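PDB 4P4G: shikimate 5-dehydrogenase AroE (5-dehydroshikimate reductase) from Mycobacterium tuberculosis, which probably catalyses the NADP-dependent reduction of 3-dehydroshikimate to shikimate, the fourth of seven steps on the way to chorismate. Local coordinates for residues Pro49-Val52 against Gly53-Pro57; Asp77-Ala81 against Arg82-Val86; Val158-Gly161 against Thr162-Gly165. All coordinates share one frame; numbering follows the deposited sequence.

Contact 1: Pro49-Val52 against Gly53-Pro57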
ATOM      1  N   PRO A  49      18.599  -6.452   1.955  1.00 12.37           N
ATOM      2  CA  PRO A  49      19.846  -5.677   1.929  1.00 13.07           C
ATOM      3  C   PRO A  49      20.900  -6.249   0.981  1.00 14.10           C
ATOM      4  O   PRO A  49      21.626  -5.476   0.370  1.00 13.07           O
ATOM      5  CB  PRO A  49      20.355  -5.777   3.375  1.00 15.59           C
ATOM      6  CG  PRO A  49      19.127  -6.013   4.188  1.00 15.72           C
ATOM      7  CD  PRO A  49      18.244  -6.874   3.324  1.00 13.61           C
ATOM      8  N   VAL A  50      20.981  -7.571   0.863  1.00 12.14           N
ATOM      9  CA  VAL A  50      21.976  -8.169  -0.033  1.00 10.55           C
ATOM     10  C   VAL A  50      21.559  -8.019  -1.506  1.00 10.77           C
ATOM     11  O   VAL A  50      22.396  -7.758  -2.381  1.00 12.34           O
ATOM     12  CB  VAL A  50      22.259  -9.636   0.325  1.00 13.41           C
ATOM     13  CG1 VAL A  50      23.111 -10.289  -0.757  1.00 13.77           C
ATOM     14  CG2 VAL A  50      22.985  -9.713   1.661  1.00 17.90           C
ATOM     15  N   VAL A  51      20.268  -8.162  -1.779  1.00 10.23           N
ATOM     16  CA  VAL A  51      19.765  -7.928  -3.132  1.00 10.40           C
ATOM     17  C   VAL A  51      19.998  -6.474  -3.575  1.00 10.23           C
ATOM     18  O   VAL A  51      20.637  -6.214  -4.604  1.00 10.84           O
ATOM     19  CB  VAL A  51      18.279  -8.293  -3.239  1.00 11.17           C
ATOM     20  CG1 VAL A  51      17.711  -7.825  -4.569  1.00 11.08           C
ATOM     21  CG2 VAL A  51      18.098  -9.812  -3.063  1.00 14.79           C
ATOM     22  N   VAL A  52      19.504  -5.525  -2.789  1.00  8.44           N
ATOM     23  CA  VAL A  52      19.652  -4.113  -3.158  1.00  9.51           C
ATOM     24  C   VAL A  52      21.113  -3.665  -3.131  1.00 12.36           C
ATOM     25  O   VAL A  52      21.552  -2.894  -3.993  1.00 13.62           O
ATOM     26  CB  VAL A  52      18.792  -3.188  -2.277  1.00 10.17           C
ATOM     27  CG1 VAL A  52      18.906  -1.746  -2.765  1.00 11.73           C
ATOM     28  CG2 VAL A  52      17.341  -3.610  -2.314  1.00 13.14           C
ATOM     29  N   GLY A  53      21.873  -4.173  -2.161  1.00 13.17           N
ATOM     30  CA  GLY A  53      23.280  -3.826  -2.036  1.00 15.55           C
ATOM     31  C   GLY A  53      24.111  -4.331  -3.201  1.00 17.77           C
ATOM     32  O   GLY A  53      25.249  -3.903  -3.400  1.00 20.52           O
ATOM     33  N   GLY A  54      23.552  -5.266  -3.961  1.00 15.52           N
ATOM     34  CA  GLY A  54      24.251  -5.828  -5.099  1.00 17.90           C
ATOM     35  C   GLY A  54      24.002  -5.100  -6.407  1.00 18.03           C
ATOM     36  O   GLY A  54      24.690  -5.367  -7.391  1.00 21.98           O
ATOM     37  N   PHE A  55      23.049  -4.168  -6.421  1.00 17.31           N
ATOM     38  CA  PHE A  55      22.678  -3.459  -7.649  1.00 18.49           C
ATOM     39  C   PHE A  55      23.803  -2.598  -8.201  1.00 21.90           C
ATOM     40  O   PHE A  55      24.525  -1.949  -7.443  1.00 23.45           O
ATOM     41  CB  PHE A  55      21.451  -2.564  -7.434  1.00 17.70           C
ATOM     42  CG  PHE A  55      20.157  -3.313  -7.291  1.00 14.35           C
ATOM     43  CD1 PHE A  55      19.997  -4.587  -7.825  1.00 15.08           C
ATOM     44  CD2 PHE A  55      19.093  -2.732  -6.623  1.00 12.71           C
ATOM     45  CE1 PHE A  55      18.782  -5.269  -7.688  1.00 13.05           C
ATOM     46  CE2 PHE A  55      17.893  -3.407  -6.477  1.00 12.79           C
ATOM     47  CZ  PHE A  55      17.736  -4.675  -7.016  1.00 12.09           C
ATOM     48  N   GLY A  56      23.930  -2.585  -9.527  1.00 22.06           N
ATOM     49  CA  GLY A  56      24.884  -1.731 -10.211  1.00 23.92           C
ATOM     50  C   GLY A  56      24.422  -0.288 -10.324  1.00 24.01           C
ATOM     51  O   GLY A  56      23.339   0.064  -9.865  1.00 20.76           O
ATOM     52  N   PRO A  57      25.240   0.560 -10.966  1.00 27.40           N
ATOM     53  CA  PRO A  57      24.990   2.005 -10.969  1.00 27.35           C
ATOM     54  C   PRO A  57      23.849   2.426 -11.897  1.00 27.07           C
ATOM     55  O   PRO A  57      23.435   3.580 -11.855  1.00 28.75           O
ATOM     56  CB  PRO A  57      26.324   2.585 -11.454  1.00 31.12           C
ATOM     57  CG  PRO A  57      26.888   1.522 -12.331  1.00 32.81           C
ATOM     58  CD  PRO A  57      26.442   0.201 -11.740  1.00 31.50           C
TER
HETATM   59  O   HOH W   1      23.432  -0.976  -4.499  1.00 21.71           O

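Contact 2: Asp77-Ala81 against Arg82-Val86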
ATOM      1  N   ASP A  77      19.671   4.852   4.028  1.00 13.84           N
ATOM      2  CA  ASP A  77      20.418   5.742   4.911  1.00 17.40           C
ATOM      3  C   ASP A  77      19.776   7.130   5.038  1.00 17.18           C
ATOM      4  O   ASP A  77      20.114   7.894   5.951  1.00 18.52           O
ATOM      5  CB  ASP A  77      21.870   5.849   4.444  1.00 22.14           C
ATOM      6  CG  ASP A  77      21.981   5.990   2.944  1.00 26.30           C
ATOM      7  OD1 ASP A  77      22.017   4.948   2.232  1.00 25.16           O
ATOM      8  OD2 ASP A  77      22.024   7.147   2.474  1.00 32.08           O
ATOM      9  N   GLU A  78      18.864   7.462   4.120  1.00 13.90           N
ATOM     10  CA  GLU A  78      18.046   8.671   4.231  1.00 15.21           C
ATOM     11  C   GLU A  78      16.603   8.232   4.116  1.00 12.18           C
ATOM     12  O   GLU A  78      16.314   7.277   3.412  1.00  9.10           O
ATOM     13  CB  GLU A  78      18.256   9.627   3.053  1.00 22.22           C
ATOM     14  CG  GLU A  78      19.630  10.185   2.787  1.00 30.83           C
ATOM     15  CD  GLU A  78      19.597  11.071   1.545  1.00 36.22           C
ATOM     16  OE1 GLU A  78      20.603  11.134   0.807  1.00 39.37           O
ATOM     17  OE2 GLU A  78      18.540  11.693   1.300  1.00 37.88           O
ATOM     18  N   ARG A  79      15.696   8.950   4.769  1.00 11.60           N
ATOM     19  CA  ARG A  79      14.266   8.670   4.630  1.00 12.85           C
ATOM     20  C   ARG A  79      13.477   9.956   4.457  1.00 10.66           C
ATOM     21  O   ARG A  79      13.816  10.979   5.047  1.00 14.19           O
ATOM     22  CB  ARG A  79      13.757   7.906   5.855  1.00 13.39           C
ATOM     23  CG  ARG A  79      14.528   6.619   6.100  1.00 14.83           C
ATOM     24  CD  ARG A  79      14.397   6.081   7.502  1.00 17.28           C
ATOM     25  NE  ARG A  79      15.332   4.967   7.675  1.00 17.32           N
ATOM     26  CZ  ARG A  79      16.403   4.994   8.461  1.00 16.36           C
ATOM     27  NH1 ARG A  79      16.673   6.072   9.186  1.00 16.17           N
ATOM     28  NH2 ARG A  79      17.196   3.929   8.530  1.00 14.90           N
ATOM     29  N   THR A  80      12.426   9.913   3.642  1.00 12.23           N
ATOM     30  CA  THR A  80      11.531  11.064   3.520  1.00 12.19           C
ATOM     31  C   THR A  80      10.764  11.249   4.828  1.00 14.33           C
ATOM     32  O   THR A  80      10.673  10.324   5.637  1.00 12.51           O
ATOM     33  CB  THR A  80      10.523  10.896   2.364  1.00 11.32           C
ATOM     34  OG1 THR A  80       9.645   9.808   2.659  1.00 12.03           O
ATOM     35  CG2 THR A  80      11.240  10.616   1.048  1.00 13.70           C
ATOM     36  N   ALA A  81      10.215  12.440   5.030  1.00 15.90           N
ATOM     37  CA  ALA A  81       9.433  12.729   6.224  1.00 18.50           C
ATOM     38  C   ALA A  81       8.284  11.740   6.364  1.00 16.25           C
ATOM     39  O   ALA A  81       7.999  11.270   7.461  1.00 18.91           O
ATOM     40  CB  ALA A  81       8.908  14.161   6.185  1.00 21.43           C
ATOM     41  N   ARG A  82       7.630  11.421   5.251  1.00 17.92           N
ATOM     42  CA  ARG A  82       6.468  10.538   5.311  1.00 21.34           C
ATOM     43  C   ARG A  82       6.848   9.090   5.610  1.00 17.90           C
ATOM     44  O   ARG A  82       6.123   8.407   6.325  1.00 19.54           O
ATOM     45  CB  ARG A  82       5.582  10.651   4.058  1.00 25.04           C
ATOM     46  CG  ARG A  82       6.282  10.473   2.733  1.00 27.56           C
ATOM     47  CD  ARG A  82       5.309  10.716   1.565  1.00 30.88           C
ATOM     48  NE  ARG A  82       6.005  10.867   0.291  1.00 32.42           N
ATOM     49  CZ  ARG A  82       5.509  10.502  -0.888  1.00 35.57           C
ATOM     50  NH1 ARG A  82       4.310   9.938  -0.967  1.00 37.11           N
ATOM     51  NH2 ARG A  82       6.220  10.691  -1.995  1.00 34.76           N
ATOM     52  N   ALA A  83       7.985   8.628   5.089  1.00 14.86           N
ATOM     53  CA  ALA A  83       8.475   7.293   5.445  1.00 14.25           C
ATOM     54  C   ALA A  83       8.797   7.234   6.936  1.00 15.47           C
ATOM     55  O   ALA A  83       8.472   6.254   7.618  1.00 15.72           O
ATOM     56  CB  ALA A  83       9.708   6.916   4.616  1.00 12.64           C
ATOM     57  N   ASP A  84       9.449   8.280   7.444  1.00 15.92           N
ATOM     58  CA  ASP A  84       9.782   8.347   8.861  1.00 18.63           C
ATOM     59  C   ASP A  84       8.535   8.363   9.738  1.00 18.62           C
ATOM     60  O   ASP A  84       8.560   7.867  10.860  1.00 22.31           O
ATOM     61  CB  ASP A  84      10.648   9.569   9.166  1.00 22.04           C
ATOM     62  CG  ASP A  84      12.122   9.259   9.107  1.00 27.29           C
ATOM     63  OD1 ASP A  84      12.469   8.061   9.131  1.00 27.25           O
ATOM     64  OD2 ASP A  84      12.928  10.210   9.047  1.00 31.67           O
ATOM     65  N   LEU A  85       7.451   8.926   9.215  1.00 16.67           N
ATOM     66  CA  LEU A  85       6.195   9.006   9.950  1.00 18.61           C
ATOM     67  C   LEU A  85       5.474   7.656   9.971  1.00 18.31           C
ATOM     68  O   LEU A  85       5.025   7.195  11.032  1.00 19.42           O
ATOM     69  CB  LEU A  85       5.293  10.080   9.335  1.00 19.74           C
ATOM     70  CG  LEU A  85       3.918  10.297   9.969  1.00 21.59           C
ATOM     71  CD1 LEU A  85       4.042  11.015  11.314  1.00 24.08           C
ATOM     72  CD2 LEU A  85       3.010  11.069   9.003  1.00 21.87           C
ATOM     73  N   VAL A  86       5.357   7.044   8.793  1.00 16.89           N
ATOM     74  CA  VAL A  86       4.677   5.761   8.624  1.00 18.07           C
ATOM     75  C   VAL A  86       5.419   4.624   9.306  1.00 17.57           C
ATOM     76  O   VAL A  86       4.813   3.787   9.978  1.00 19.73           O
ATOM     77  CB  VAL A  86       4.494   5.423   7.128  1.00 20.03           C
ATOM     78  CG1 VAL A  86       3.978   4.010   6.948  1.00 20.29           C
ATOM     79  CG2 VAL A  86       3.538   6.404   6.498  1.00 22.54           C
TER

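Contact 3: Val158-Gly161 against Thr162-Gly165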
ATOM      1  N   VAL A 158      -2.048   2.410  16.915  1.00 14.72           N
ATOM      2  CA  VAL A 158      -2.826   3.351  17.718  1.00 15.07           C
ATOM      3  C   VAL A 158      -2.023   4.605  18.075  1.00 16.97           C
ATOM      4  O   VAL A 158      -2.536   5.720  17.967  1.00 18.35           O
ATOM      5  CB  VAL A 158      -3.393   2.675  18.979  1.00 16.08           C
ATOM      6  CG1 VAL A 158      -3.980   3.709  19.928  1.00 19.19           C
ATOM      7  CG2 VAL A 158      -4.426   1.629  18.586  1.00 16.43           C
ATOM      8  N   ASP A 159      -0.765   4.433  18.488  1.00 16.50           N
ATOM      9  CA  ASP A 159       0.099   5.583  18.767  1.00 19.29           C
ATOM     10  C   ASP A 159       0.302   6.466  17.547  1.00 16.08           C
ATOM     11  O   ASP A 159       0.271   7.693  17.655  1.00 18.70           O
ATOM     12  CB  ASP A 159       1.469   5.143  19.282  1.00 24.06           C
ATOM     13  CG  ASP A 159       2.419   6.321  19.488  1.00 33.00           C
ATOM     14  OD1 ASP A 159       2.199   7.113  20.440  1.00 37.61           O
ATOM     15  OD2 ASP A 159       3.390   6.457  18.703  1.00 34.00           O
ATOM     16  N   LEU A 160       0.531   5.834  16.398  1.00 13.19           N
ATOM     17  CA  LEU A 160       0.707   6.553  15.140  1.00 12.72           C
ATOM     18  C   LEU A 160      -0.514   7.401  14.824  1.00 14.02           C
ATOM     19  O   LEU A 160      -0.404   8.613  14.604  1.00 16.10           O
ATOM     20  CB  LEU A 160       0.974   5.577  14.001  1.00 12.38           C
ATOM     21  CG  LEU A 160       1.052   6.229  12.621  1.00 13.84           C
ATOM     22  CD1 LEU A 160       2.139   7.301  12.594  1.00 16.52           C
ATOM     23  CD2 LEU A 160       1.295   5.180  11.555  1.00 14.86           C
ATOM     24  N   GLY A 161      -1.680   6.761  14.831  1.00 16.47           N
ATOM     25  CA  GLY A 161      -2.939   7.459  14.624  1.00 15.91           C
ATOM     26  C   GLY A 161      -3.100   8.650  15.548  1.00 17.78           C
ATOM     27  O   GLY A 161      -3.463   9.747  15.111  1.00 19.20           O
ATOM     28  N   THR A 162      -2.817   8.438  16.830  1.00 18.19           N
ATOM     29  CA  THR A 162      -2.940   9.497  17.821  1.00 20.28           C
ATOM     30  C   THR A 162      -1.994  10.657  17.520  1.00 19.88           C
ATOM     31  O   THR A 162      -2.379  11.821  17.635  1.00 21.04           O
ATOM     32  CB  THR A 162      -2.707   8.964  19.245  1.00 20.05           C
ATOM     33  OG1 THR A 162      -3.497   7.784  19.449  1.00 22.34           O
ATOM     34  CG2 THR A 162      -3.109  10.005  20.270  1.00 23.58           C
ATOM     35  N   ARG A 163      -0.767  10.344  17.106  1.00 19.90           N
ATOM     36  CA  ARG A 163       0.212  11.377  16.769  1.00 24.40           C
ATOM     37  C   ARG A 163      -0.117  12.205  15.519  1.00 23.62           C
ATOM     38  O   ARG A 163       0.353  13.339  15.387  1.00 25.01           O
ATOM     39  CB  ARG A 163       1.616  10.772  16.652  1.00 30.40           C
ATOM     40  CG  ARG A 163       2.257  10.473  17.996  1.00 33.56           C
ATOM     41  CD  ARG A 163       3.713  10.037  17.852  1.00 37.17           C
ATOM     42  NE  ARG A 163       3.832   8.633  17.476  1.00 39.12           N
ATOM     43  CZ  ARG A 163       4.131   8.209  16.253  1.00 40.20           C
ATOM     44  NH1 ARG A 163       4.351   9.083  15.280  1.00 42.05           N
ATOM     45  NH2 ARG A 163       4.217   6.910  16.005  1.00 38.20           N
ATOM     46  N   VAL A 164      -0.904  11.649  14.602  1.00 21.06           N
ATOM     47  CA  VAL A 164      -1.349  12.416  13.434  1.00 20.34           C
ATOM     48  C   VAL A 164      -2.728  13.043  13.654  1.00 22.93           C
ATOM     49  O   VAL A 164      -3.393  13.457  12.705  1.00 25.11           O
ATOM     50  CB  VAL A 164      -1.308  11.601  12.116  1.00 21.66           C
ATOM     51  CG1 VAL A 164       0.118  11.176  11.810  1.00 23.93           C
ATOM     52  CG2 VAL A 164      -2.235  10.388  12.172  1.00 20.17           C
ATOM     53  N   GLY A 165      -3.145  13.100  14.915  1.00 21.68           N
ATOM     54  CA  GLY A 165      -4.325  13.851  15.310  1.00 22.92           C
ATOM     55  C   GLY A 165      -5.648  13.119  15.192  1.00 22.36           C
ATOM     56  O   GLY A 165      -6.705  13.744  15.226  1.00 24.11           O
TER

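Contact 1: Pro49-Val52 against Gly53-Pro57
Across the junction of Pro-49 to Val-52 and Gly-53 to Pro-57 the backbone gives up its helix, with Gly-53 N bonded to Pro-49 O at 2.9 Å in an i to i+4 bond. This is the C-terminal end of helix 48-53 in the substrate-binding domain, where i to i+3 bonds join in. Gly-54 N turns back to Val-51 O, and Phe-55 N meets Val-52 O at 3.1 Å, the straighter of these two bonds at 163°. Glycines suit positions 53 and 54: Gly-53 leaves room for Pro-49 O, and Gly-54, less stringently, for Val-50 O.

Phe-55 then leaves in an extended conformation and folds its ring back over the helix end. Its CG lies anti to its own carbonyl carbon (chi1 -73°), which brings one ring face over the last turn. That face takes a CH-pi contact from Val-52 CA, 4.1 Å from the ring centroid, and also lies against Val-51 O. The valines add one methyl each from the helix side: CG1 of Val-51 meets ring atom CZ of Phe-55 at 4.0 Å, while CG1 of Val-52 lies by CD2. Beta-branched and apolar, they also suit the neighbouring strands and helix: Val-51 packs on Leu-11 and Ile-41, and Val-52 on Leu-11, Phe-75 and Trp-99. The Phe-55 ring, for its part, stacks with Trp-59. One water donates to both Val-52 O, at 2.7 Å, and Phe-55 O, at 3.3 Å.

Contact 2: Asp77-Ala81 against Arg82-Val86
Extended backbone at Arg-79 turns at Thr-80 into the first turn of helix 81-86, where Asp-84 N bonds to Thr-80 O at 3.0 Å and Leu-85 N to Ala-81 O.

Thr-80 carries the side-chain part of the contact. Its OG1 accepts from Ala-83 N at 3.2 Å, a capping bond to an amide of the helix's first turn. A chi1 of 65° places OG1 between the backbone N and the carbonyl carbon, within reach of Ala-83 N. Threonine suits this N-cap because its small side chain carries an oxygen close to the backbone; the same OG1 is also hydrogen-bonded to Asp-102 OD1. Arg-82 passes beside it, with CG 3.4 Å from Thr-80 OG1, and runs on extended to salt bridges with Asp-102 and Asp-107.

The cap thus marks a strand-to-helix junction at the edge of the mixed sheet of the substrate-binding domain, where strand 78-79 is outermost and Glu-78 and Thr-80 bond to the backbone of Ala-101 on strand 98-102. Ala-83 is small enough to lie close against the cap, its CB 3.5 Å from Thr-80 OG1.

Arg-79 and Asp-84, both exposed, cross at about a right angle on the outer side. The aliphatic part of the arginine makes the contact: its CD comes to 3.2 Å from Asp-84 OD1. Opposite charges approach without forming a salt bridge, NE of Arg-79 staying 4.5 Å from OD1 of Asp-84; that NE is hydrogen-bonded to Leu-73 O instead.

Contact 3: Val158-Gly161 against Thr162-Gly165
Val-158 O is gripped by two donors of one residue, Thr-162 OG1 at 2.7 Å and Thr-162 N at 3.0 Å, which reach it from opposite faces of its carbonyl plane. The hydroxyl can do this because OG1 sits beside its own backbone N, anti to the carbonyl carbon (chi1 -49°), and bends back along the helix. Threonine on a surface helix can in this way hold its hydroxyl on the carbonyl one turn earlier.

One residue further on, Arg-163 N bonds to Asp-159 O, and the two side chains form an i to i+4 salt bridge. Both Arg-163 NE and NH2, the latter at 2.9 Å, go to the same oxygen, Asp-159 OD2, which lies at the edge of the guanidinium and in its plane; the 2.5 Å from NE to OD2 is unusually short and its exact length doubtful. They approach from one face of the carboxylate, whose plane is turned 47° from that of the guanidinium. A bend at chi3 (-80°) folds the arginine back over the helix, bringing Leu-160 CA against one guanidinium face. Pairing the long, flexible arginine with a short aspartate suits this exposed side, while the Leu-160 side chain packs on Pro-130 and Val-134 of helix 129-139.

Val-164 N continues the helical i to i+4 pattern to Leu-160 O at 3.1 Å, and a weak second bond reaches Gly-161 O. Gly-165 then takes a positive phi, which glycine adopts easily, and bonds through its N to Thr-162 O. Together with Val-166 N meeting Gly-161 O, this is a Schellman motif, closing the helix of a beta-alpha-beta unit before strand 167-172.

In the fold
The three contacts follow one another along the chain and are all local: contact 1 ends helix 48-53 and contact 2 starts helix 81-86, both in the substrate-binding domain, their centres 20 Å apart. Helix 48-53 precedes strand 59-64, and strand 78-79 edges the same mixed sheet. Contact 3 closes helix 151-163, which leads into strand 167-172 at one edge of the parallel, Rossmann-like sheet. Its centre is 34 Å from contact 1 but only 16 Å from contact 2. Contacts 2 and 3 touch: Leu-85 packs on Leu-160 and Val-164, and Val-86 O lies by Leu-160. Helix 81-86 thereby joins the substrate-binding part to the parallel-sheet domain, beside helix 129-139.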